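Local coordinates for protein MHC class I antigen (Ctenopharyngodon idella, PDB 5H5Z) that probably presents peptides at the cell surface to T cells, as MHC class I molecules do, in complex with beta-2-microglobulin, at residues L5-T10 with K165-Y170; G30-F35 with A55-R60; I208-N213 with D245-N250. All blocks are in the same frame, centred on the assembly; numbering follows the deposited sequence.

Contact 1: residues L5-T10 with K165-Y170; sequences LKYVYT and KKYVAY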
# COMPACT_ATOMS: atom_id res chain seq x y z
N LEU A 5 13.43 -4.76 3.05
CA LEU A 5 13.59 -3.36 3.39
C LEU A 5 13.47 -2.57 2.10
O LEU A 5 14.15 -2.89 1.11
CB LEU A 5 14.96 -3.11 4.06
CG LEU A 5 15.40 -1.66 4.29
CD1 LEU A 5 14.43 -0.86 5.15
CD2 LEU A 5 16.81 -1.60 4.87
N LYS A 6 12.60 -1.56 2.08
CA LYS A 6 12.36 -0.76 0.87
C LYS A 6 12.20 0.71 1.18
O LYS A 6 11.62 1.09 2.21
CB LYS A 6 11.10 -1.24 0.13
CG LYS A 6 11.09 -2.70 -0.28
CD LYS A 6 9.73 -3.08 -0.84
CE LYS A 6 9.66 -4.53 -1.26
NZ LYS A 6 8.28 -4.84 -1.73
N TYR A 7 12.72 1.54 0.29
CA TYR A 7 12.51 2.98 0.36
C TYR A 7 11.81 3.44 -0.90
O TYR A 7 12.12 2.99 -1.99
CB TYR A 7 13.84 3.71 0.57
CG TYR A 7 14.39 3.48 1.95
CD1 TYR A 7 13.99 4.28 3.02
CD2 TYR A 7 15.30 2.45 2.20
CE1 TYR A 7 14.48 4.07 4.30
CE2 TYR A 7 15.79 2.23 3.47
CZ TYR A 7 15.38 3.04 4.52
OH TYR A 7 15.86 2.83 5.79
N VAL A 8 10.84 4.33 -0.72
CA VAL A 8 10.14 4.94 -1.85
C VAL A 8 10.20 6.46 -1.71
O VAL A 8 9.73 7.02 -0.72
CB VAL A 8 8.69 4.41 -2.03
CG1 VAL A 8 8.69 2.94 -2.43
CG2 VAL A 8 7.84 4.64 -0.79
N TYR A 9 10.83 7.12 -2.68
CA TYR A 9 10.96 8.58 -2.68
C TYR A 9 10.03 9.18 -3.73
O TYR A 9 10.01 8.71 -4.87
CB TYR A 9 12.38 9.02 -3.05
CG TYR A 9 13.53 8.58 -2.16
CD1 TYR A 9 13.32 7.96 -0.92
CD2 TYR A 9 14.84 8.80 -2.57
CE1 TYR A 9 14.39 7.56 -0.13
CE2 TYR A 9 15.92 8.42 -1.78
CZ TYR A 9 15.69 7.80 -0.56
OH TYR A 9 16.76 7.42 0.20
N THR A 10 9.30 10.23 -3.35
CA THR A 10 8.48 10.98 -4.32
C THR A 10 8.89 12.45 -4.39
O THR A 10 8.82 13.17 -3.40
CB THR A 10 6.98 10.90 -3.99
OG1 THR A 10 6.57 9.53 -3.89
CG2 THR A 10 6.14 11.60 -5.07
N LYS A 165 18.54 -6.98 8.65
CA LYS A 165 18.74 -7.94 9.74
C LYS A 165 18.52 -7.32 11.14
O LYS A 165 17.89 -7.94 12.01
CB LYS A 165 20.11 -8.62 9.63
CG LYS A 165 20.21 -9.59 8.47
CD LYS A 165 21.62 -10.15 8.30
CE LYS A 165 21.66 -11.15 7.15
NZ LYS A 165 23.05 -11.42 6.69
N LYS A 166 19.03 -6.10 11.33
CA LYS A 166 18.82 -5.37 12.58
C LYS A 166 17.33 -5.08 12.82
O LYS A 166 16.84 -5.28 13.93
CB LYS A 166 19.62 -4.06 12.61
CG LYS A 166 21.13 -4.21 12.79
CD LYS A 166 21.80 -2.87 12.54
CE LYS A 166 22.93 -2.61 13.53
NZ LYS A 166 22.43 -2.37 14.91
N TYR A 167 16.64 -4.60 11.78
CA TYR A 167 15.22 -4.26 11.88
C TYR A 167 14.36 -5.48 12.19
O TYR A 167 13.41 -5.40 12.98
CB TYR A 167 14.71 -3.58 10.60
CG TYR A 167 15.43 -2.29 10.24
CD1 TYR A 167 15.96 -1.45 11.23
CD2 TYR A 167 15.56 -1.89 8.91
CE1 TYR A 167 16.61 -0.27 10.91
CE2 TYR A 167 16.22 -0.70 8.57
CZ TYR A 167 16.74 0.10 9.58
OH TYR A 167 17.38 1.27 9.27
N VAL A 168 14.70 -6.61 11.57
CA VAL A 168 13.96 -7.86 11.78
C VAL A 168 14.08 -8.29 13.24
O VAL A 168 13.09 -8.70 13.85
CB VAL A 168 14.39 -8.98 10.80
CG1 VAL A 168 13.73 -10.31 11.14
CG2 VAL A 168 14.02 -8.59 9.37
N ALA A 169 15.28 -8.16 13.82
CA ALA A 169 15.48 -8.45 15.24
C ALA A 169 14.72 -7.47 16.15
O ALA A 169 14.08 -7.89 17.12
CB ALA A 169 16.96 -8.48 15.59
N TYR A 170 14.79 -6.18 15.84
CA TYR A 170 14.03 -5.16 16.57
C TYR A 170 12.54 -5.47 16.60
O TYR A 170 11.89 -5.38 17.64
CB TYR A 170 14.20 -3.77 15.95
CG TYR A 170 15.58 -3.16 15.95
CD1 TYR A 170 16.59 -3.60 16.82
CD2 TYR A 170 15.88 -2.10 15.09
CE1 TYR A 170 17.84 -3.01 16.82
CE2 TYR A 170 17.13 -1.51 15.08
CZ TYR A 170 18.10 -1.97 15.94
OH TYR A 170 19.34 -1.37 15.91

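Contact 2: residues G30-F35 with A55-R60; sequences GQFMYF and ADYWDR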
# COMPACT_ATOMS: atom_id res chain seq x y z
N GLY A 30 5.48 -2.59 5.46
CA GLY A 30 4.89 -1.81 6.54
C GLY A 30 5.80 -0.64 6.86
O GLY A 30 7.00 -0.82 7.11
N GLN A 31 5.24 0.57 6.85
CA GLN A 31 6.04 1.78 7.03
C GLN A 31 6.66 1.87 8.42
O GLN A 31 5.97 1.68 9.41
CB GLN A 31 5.19 3.04 6.78
CG GLN A 31 5.94 4.31 7.17
CD GLN A 31 5.09 5.57 7.14
OE1 GLN A 31 5.59 6.64 6.80
NE2 GLN A 31 3.82 5.45 7.53
N PHE A 32 7.95 2.18 8.47
CA PHE A 32 8.62 2.43 9.75
C PHE A 32 9.28 3.82 9.82
O PHE A 32 9.70 4.24 10.89
CB PHE A 32 9.63 1.31 10.07
CG PHE A 32 10.93 1.43 9.32
CD1 PHE A 32 11.05 0.93 8.02
CD2 PHE A 32 12.05 2.04 9.90
CE1 PHE A 32 12.24 1.04 7.32
CE2 PHE A 32 13.25 2.15 9.20
CZ PHE A 32 13.34 1.65 7.91
N MET A 33 9.35 4.51 8.69
CA MET A 33 10.03 5.81 8.59
C MET A 33 9.27 6.75 7.68
O MET A 33 8.68 6.32 6.69
CB MET A 33 11.46 5.59 8.07
CG MET A 33 12.29 6.85 7.84
SD MET A 33 11.93 7.67 6.28
CE MET A 33 12.54 6.49 5.11
N TYR A 34 9.29 8.04 8.01
CA TYR A 34 8.77 9.10 7.15
C TYR A 34 9.73 10.30 7.09
O TYR A 34 10.36 10.63 8.09
CB TYR A 34 7.40 9.57 7.65
CG TYR A 34 6.81 10.69 6.82
CD1 TYR A 34 6.17 10.41 5.61
CD2 TYR A 34 6.91 12.02 7.22
CE1 TYR A 34 5.63 11.42 4.84
CE2 TYR A 34 6.37 13.04 6.45
CZ TYR A 34 5.73 12.73 5.26
OH TYR A 34 5.18 13.71 4.49
N PHE A 35 9.83 10.93 5.92
CA PHE A 35 10.54 12.21 5.76
C PHE A 35 9.83 13.04 4.71
O PHE A 35 9.38 12.52 3.69
CB PHE A 35 11.99 11.97 5.33
CG PHE A 35 12.78 13.23 5.05
CD1 PHE A 35 12.73 13.85 3.80
CD2 PHE A 35 13.60 13.79 6.02
CE1 PHE A 35 13.46 15.01 3.53
CE2 PHE A 35 14.34 14.94 5.77
CZ PHE A 35 14.27 15.56 4.52
N ALA A 55 18.18 9.47 18.75
CA ALA A 55 18.58 10.74 18.14
C ALA A 55 19.69 10.62 17.10
O ALA A 55 19.56 11.16 16.01
CB ALA A 55 18.96 11.74 19.22
N ASP A 56 20.77 9.90 17.43
CA ASP A 56 21.90 9.73 16.50
C ASP A 56 21.49 9.11 15.17
O ASP A 56 21.88 9.60 14.10
CB ASP A 56 23.01 8.88 17.15
CG ASP A 56 24.03 9.72 17.92
OD1 ASP A 56 23.74 10.89 18.25
OD2 ASP A 56 25.12 9.19 18.20
N TYR A 57 20.70 8.04 15.24
CA TYR A 57 20.17 7.37 14.05
C TYR A 57 19.33 8.32 13.19
O TYR A 57 19.53 8.42 11.97
CB TYR A 57 19.35 6.14 14.46
CG TYR A 57 18.62 5.46 13.32
CD1 TYR A 57 19.23 4.44 12.59
CD2 TYR A 57 17.31 5.82 12.99
CE1 TYR A 57 18.56 3.81 11.55
CE2 TYR A 57 16.63 5.20 11.95
CZ TYR A 57 17.27 4.19 11.23
OH TYR A 57 16.60 3.56 10.20
N TRP A 58 18.40 9.02 13.83
CA TRP A 58 17.48 9.90 13.11
C TRP A 58 18.16 11.15 12.56
O TRP A 58 17.82 11.60 11.47
CB TRP A 58 16.24 10.20 13.95
CG TRP A 58 15.38 8.98 14.11
CD1 TRP A 58 15.13 8.28 15.26
CD2 TRP A 58 14.68 8.29 13.07
NE1 TRP A 58 14.31 7.21 15.00
CE2 TRP A 58 14.02 7.19 13.66
CE3 TRP A 58 14.54 8.50 11.69
CZ2 TRP A 58 13.23 6.30 12.92
CZ3 TRP A 58 13.75 7.62 10.95
CH2 TRP A 58 13.11 6.53 11.57
N ASP A 59 19.15 11.68 13.28
CA ASP A 59 19.93 12.80 12.77
C ASP A 59 20.66 12.42 11.47
O ASP A 59 20.71 13.21 10.53
CB ASP A 59 20.93 13.32 13.81
CG ASP A 59 20.24 13.96 15.01
OD1 ASP A 59 19.04 14.30 14.92
OD2 ASP A 59 20.90 14.14 16.05
N ARG A 60 21.20 11.20 11.45
CA ARG A 60 21.88 10.68 10.27
C ARG A 60 20.92 10.45 9.11
O ARG A 60 21.23 10.79 7.97
CB ARG A 60 22.66 9.40 10.61
CG ARG A 60 24.13 9.66 10.88
CD ARG A 60 24.74 8.69 11.89
NE ARG A 60 26.06 9.18 12.31
CZ ARG A 60 26.25 10.09 13.27
NH1 ARG A 60 25.21 10.60 13.93
NH2 ARG A 60 27.48 10.49 13.58

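Contact 3: residues I208-N213 with D245-N250; sequences ITWQKN and DEWKNN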
# COMPACT_ATOMS: atom_id res chain seq x y z
N ILE A 208 -10.05 -18.19 0.26
CA ILE A 208 -11.47 -18.27 0.56
C ILE A 208 -12.12 -19.10 -0.53
O ILE A 208 -11.95 -18.83 -1.71
CB ILE A 208 -12.14 -16.87 0.61
CG1 ILE A 208 -11.42 -15.98 1.62
CG2 ILE A 208 -13.62 -17.00 0.96
CD1 ILE A 208 -11.91 -14.55 1.66
N THR A 209 -12.84 -20.14 -0.12
CA THR A 209 -13.52 -21.01 -1.07
C THR A 209 -14.94 -21.28 -0.62
O THR A 209 -15.29 -21.11 0.55
CB THR A 209 -12.80 -22.36 -1.25
OG1 THR A 209 -12.69 -23.02 0.02
CG2 THR A 209 -11.41 -22.18 -1.85
N TRP A 210 -15.74 -21.77 -1.55
CA TRP A 210 -17.11 -22.16 -1.27
C TRP A 210 -17.25 -23.65 -1.54
O TRP A 210 -16.63 -24.19 -2.43
CB TRP A 210 -18.08 -21.38 -2.15
CG TRP A 210 -18.15 -19.94 -1.84
CD1 TRP A 210 -17.45 -18.94 -2.44
CD2 TRP A 210 -18.98 -19.31 -0.86
NE1 TRP A 210 -17.78 -17.74 -1.90
CE2 TRP A 210 -18.72 -17.93 -0.93
CE3 TRP A 210 -19.92 -19.78 0.06
CZ2 TRP A 210 -19.36 -17.02 -0.10
CZ3 TRP A 210 -20.55 -18.87 0.87
CH2 TRP A 210 -20.27 -17.51 0.79
N GLN A 211 -18.07 -24.30 -0.73
CA GLN A 211 -18.35 -25.71 -0.94
C GLN A 211 -19.86 -25.95 -1.00
O GLN A 211 -20.63 -25.30 -0.30
CB GLN A 211 -17.72 -26.56 0.16
CG GLN A 211 -16.22 -26.77 -0.01
CD GLN A 211 -15.71 -28.02 0.67
OE1 GLN A 211 -16.18 -28.39 1.74
NE2 GLN A 211 -14.74 -28.67 0.06
N LYS A 212 -20.25 -26.86 -1.87
CA LYS A 212 -21.63 -27.29 -1.94
C LYS A 212 -21.67 -28.76 -1.54
O LYS A 212 -21.06 -29.60 -2.19
CB LYS A 212 -22.17 -27.11 -3.35
CG LYS A 212 -23.63 -27.47 -3.54
CD LYS A 212 -24.05 -27.28 -4.98
CE LYS A 212 -25.43 -27.85 -5.25
NZ LYS A 212 -25.74 -27.86 -6.71
N ASN A 213 -22.38 -29.07 -0.47
CA ASN A 213 -22.52 -30.45 -0.05
C ASN A 213 -21.16 -31.12 0.14
O ASN A 213 -20.98 -32.28 -0.22
CB ASN A 213 -23.36 -31.22 -1.07
CG ASN A 213 -24.74 -30.61 -1.25
OD1 ASN A 213 -25.35 -30.15 -0.29
ND2 ASN A 213 -25.23 -30.59 -2.49
N ASP A 245 -33.27 -20.60 -3.31
CA ASP A 245 -33.71 -21.99 -3.53
C ASP A 245 -32.53 -22.96 -3.54
O ASP A 245 -32.59 -24.03 -2.93
CB ASP A 245 -34.52 -22.10 -4.82
CG ASP A 245 -35.72 -21.18 -4.83
OD1 ASP A 245 -36.76 -21.54 -4.23
OD2 ASP A 245 -35.62 -20.09 -5.43
N GLU A 246 -31.45 -22.58 -4.23
CA GLU A 246 -30.24 -23.40 -4.27
C GLU A 246 -29.63 -23.53 -2.88
O GLU A 246 -29.12 -24.59 -2.52
CB GLU A 246 -29.22 -22.82 -5.25
CG GLU A 246 -29.69 -22.73 -6.70
CD GLU A 246 -30.25 -24.04 -7.22
OE1 GLU A 246 -29.58 -25.09 -7.10
OE2 GLU A 246 -31.38 -24.02 -7.77
N TRP A 247 -29.70 -22.44 -2.11
CA TRP A 247 -29.26 -22.44 -0.72
C TRP A 247 -30.13 -23.35 0.15
O TRP A 247 -29.63 -24.06 1.01
CB TRP A 247 -29.25 -21.01 -0.18
CG TRP A 247 -28.47 -20.89 1.07
CD1 TRP A 247 -28.93 -21.07 2.35
CD2 TRP A 247 -27.08 -20.57 1.19
NE1 TRP A 247 -27.91 -20.89 3.25
CE2 TRP A 247 -26.76 -20.57 2.57
CE3 TRP A 247 -26.07 -20.27 0.26
CZ2 TRP A 247 -25.47 -20.30 3.04
CZ3 TRP A 247 -24.79 -19.99 0.74
CH2 TRP A 247 -24.51 -20.01 2.12
N LYS A 248 -31.44 -23.31 -0.09
CA LYS A 248 -32.40 -24.13 0.65
C LYS A 248 -32.22 -25.63 0.40
O LYS A 248 -32.30 -26.42 1.33
CB LYS A 248 -33.85 -23.70 0.32
CG LYS A 248 -34.92 -24.65 0.85
CD LYS A 248 -36.32 -24.10 0.61
CE LYS A 248 -37.36 -25.18 0.89
NZ LYS A 248 -38.74 -24.61 0.96
N ASN A 249 -31.97 -25.99 -0.85
CA ASN A 249 -31.93 -27.40 -1.25
C ASN A 249 -30.59 -28.09 -0.99
O ASN A 249 -30.50 -29.32 -1.02
CB ASN A 249 -32.31 -27.55 -2.73
CG ASN A 249 -33.74 -27.13 -3.01
OD1 ASN A 249 -34.64 -27.34 -2.18
ND2 ASN A 249 -33.97 -26.56 -4.18
N ASN A 250 -29.55 -27.30 -0.74
CA ASN A 250 -28.20 -27.84 -0.57
C ASN A 250 -27.51 -27.32 0.68
O ASN A 250 -28.01 -26.42 1.36
CB ASN A 250 -27.36 -27.56 -1.82
CG ASN A 250 -28.06 -27.99 -3.10
OD1 ASN A 250 -28.81 -27.23 -3.70
ND2 ASN A 250 -27.81 -29.23 -3.51

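Contact 1: residues L5-T10 with K165-Y170
Leu5 meets Tyr167 where strand 3-13 runs beneath helix 148-170. The contact is small and buried. Both methyls of Leu5 reach the same ring atom: CD1 and CD2 of Leu5 are each 3.9 Å from Tyr167 CE2. Leu5 CD2 lies at the edge of the Tyr167 ring, near its plane. Leu5 CG stands opposite the backbone N (chi1 170°), which sends the fork of the side chain up from the strand to the ring. The aromatic ring of Tyr167 hangs down from the helix, with CG beside its own backbone N (chi1 -59°). Phe32 packs against both residues and closes this apolar corner.

Tyr7 makes a looser approach. Its side chain runs at about a right angle to that of Tyr167, and only the two phenol ends come near. Tyr7 OH is 4.1 Å from Tyr167 OH, too far for a direct bond. Tyr167 OH is hydrogen-bonded first to the hydroxyl of Tyr57, on helix 55-82. Each of the two hydroxyls, of Tyr7 and of Tyr167, also makes a hydrogen bond to the backbone of the bound peptide.

The outer flank of the helix is different. Lys165 and Lys166 are exposed there. Lys166 NZ makes a weak hydrogen bond to Tyr170 OH, at 3.4 Å, one helical turn on. Tyr170 OH is also hydrogen-bonded to Glu53.

Below the floor, beta-2-microglobulin packs on the other face of the strand, at Lys6, Val8 and Thr10. On the groove side an apolar patch of Leu5, Phe32 and the Tyr167 ring lies next to the tyrosine hydroxyls. This is consistent with the A pocket of class I molecules, where tyrosines hold the N-terminal end of the peptide. Bonds to peptide backbone, rather than to a side chain, imply that this grip depends little on peptide sequence.

Contact 2: residues G30-F35 with A55-R60
Met33 starts out toward Trp58 and then turns away. Its first torsion is trans (chi1 177°), which places CG 3.5 Å from Trp58 CZ3. The bend at chi2 (-81°) then carries SD and CE off the indole. Met33 CG and CB both lie at the edge of the indole, near its plane, and CB is 4.0 Å from Trp58 CH2. Only the six-membered end of the indole is used.

Phe32 is the second point of touch, against Tyr57. The two side chains cross at about a right angle. Tyr57 OH sits in the plane of the phenylalanine ring, at its edge, 3.8 Å from Phe32 CE2. The polar partner of that hydroxyl is Tyr167. Within the helix, Tyr57 CD2 lies 3.5 Å above the middle of the indole of Trp58.

Phe32 and Met33 form a classic beta bulge opposite Gly25 of strand 21-27. Strand 30-36 is flanked by strands 21-27 and 43-44. The first turns of helix 55-82 cross above it, with local axes 11.6 Å apart at 51°.

Contact 3: residues I208-N213 with D245-N250
Lys212 and Asn213 meet Asn250 at the surface, where a strand end comes beside the end of a short helix. Lys212 CE lies 3.4 Å from Asn250 CG. The lysine crosses the asparagine obliquely, and its chain is extended beyond CG. A chi1 of -177° swings CG away from the backbone N and carries the chain out across Asn250. Asn213, in the turn just after the strand, points toward Asn250. Its OD1 is 3.6 Å from Asn250 CB, and the two amide planes are 45° apart.

Deeper in, two tryptophans meet more loosely. Trp247 CH2 is 4.3 Å from Trp210 CZ3. The Trp210 atom sits at the edge of the Trp247 ring, near its plane.

The next shell positions Asn213 and the two tryptophans. Asn213 OD1 accepts a hydrogen bond from Arg251 N, which ties the turn after the strand to the residue following Asn250. Trp210 NE1 bonds to Ser238 OG. The Trp210 ring packs on Cys196 and Cys254, which form the disulfide of this domain. Trp247 lies nearly parallel to Phe252 and also touches Val194 and Leu240. A tryptophan against the disulfide is the hallmark of the immunoglobulin core, here in a C1-set domain.

Lys212 NZ is 4.8 Å from Glu246 OE1. This is no salt bridge, though the opposite charges may still attract weakly. The contact thus grades from a pair of tryptophans, of which Trp210 is buried, to a polar rim. The sure polar tie of that rim is Asn213 OD1 to Arg251 N, while the lysine meets Asn250 through its aliphatic chain.

Contacts 1 and 2 belong together. Their centres are 10 Å apart, and contact 2 is nested inside the chain loop closed by contact 1. Both join the eight-stranded floor of the peptide-binding platform to its helices: contact 1 to helix 148-170 and contact 2 to helix 55-82. They also touch directly, for Leu5 CD1 is 3.6 Å from Phe32 CE1. Together they line one end of the groove from both walls. Contact 3 comes later in the chain, in the immunoglobulin domain. Its centre is 45 Å from that of contact 1 and 51 Å from that of contact 2. It lies at the surface of a separate domain, remote from the groove.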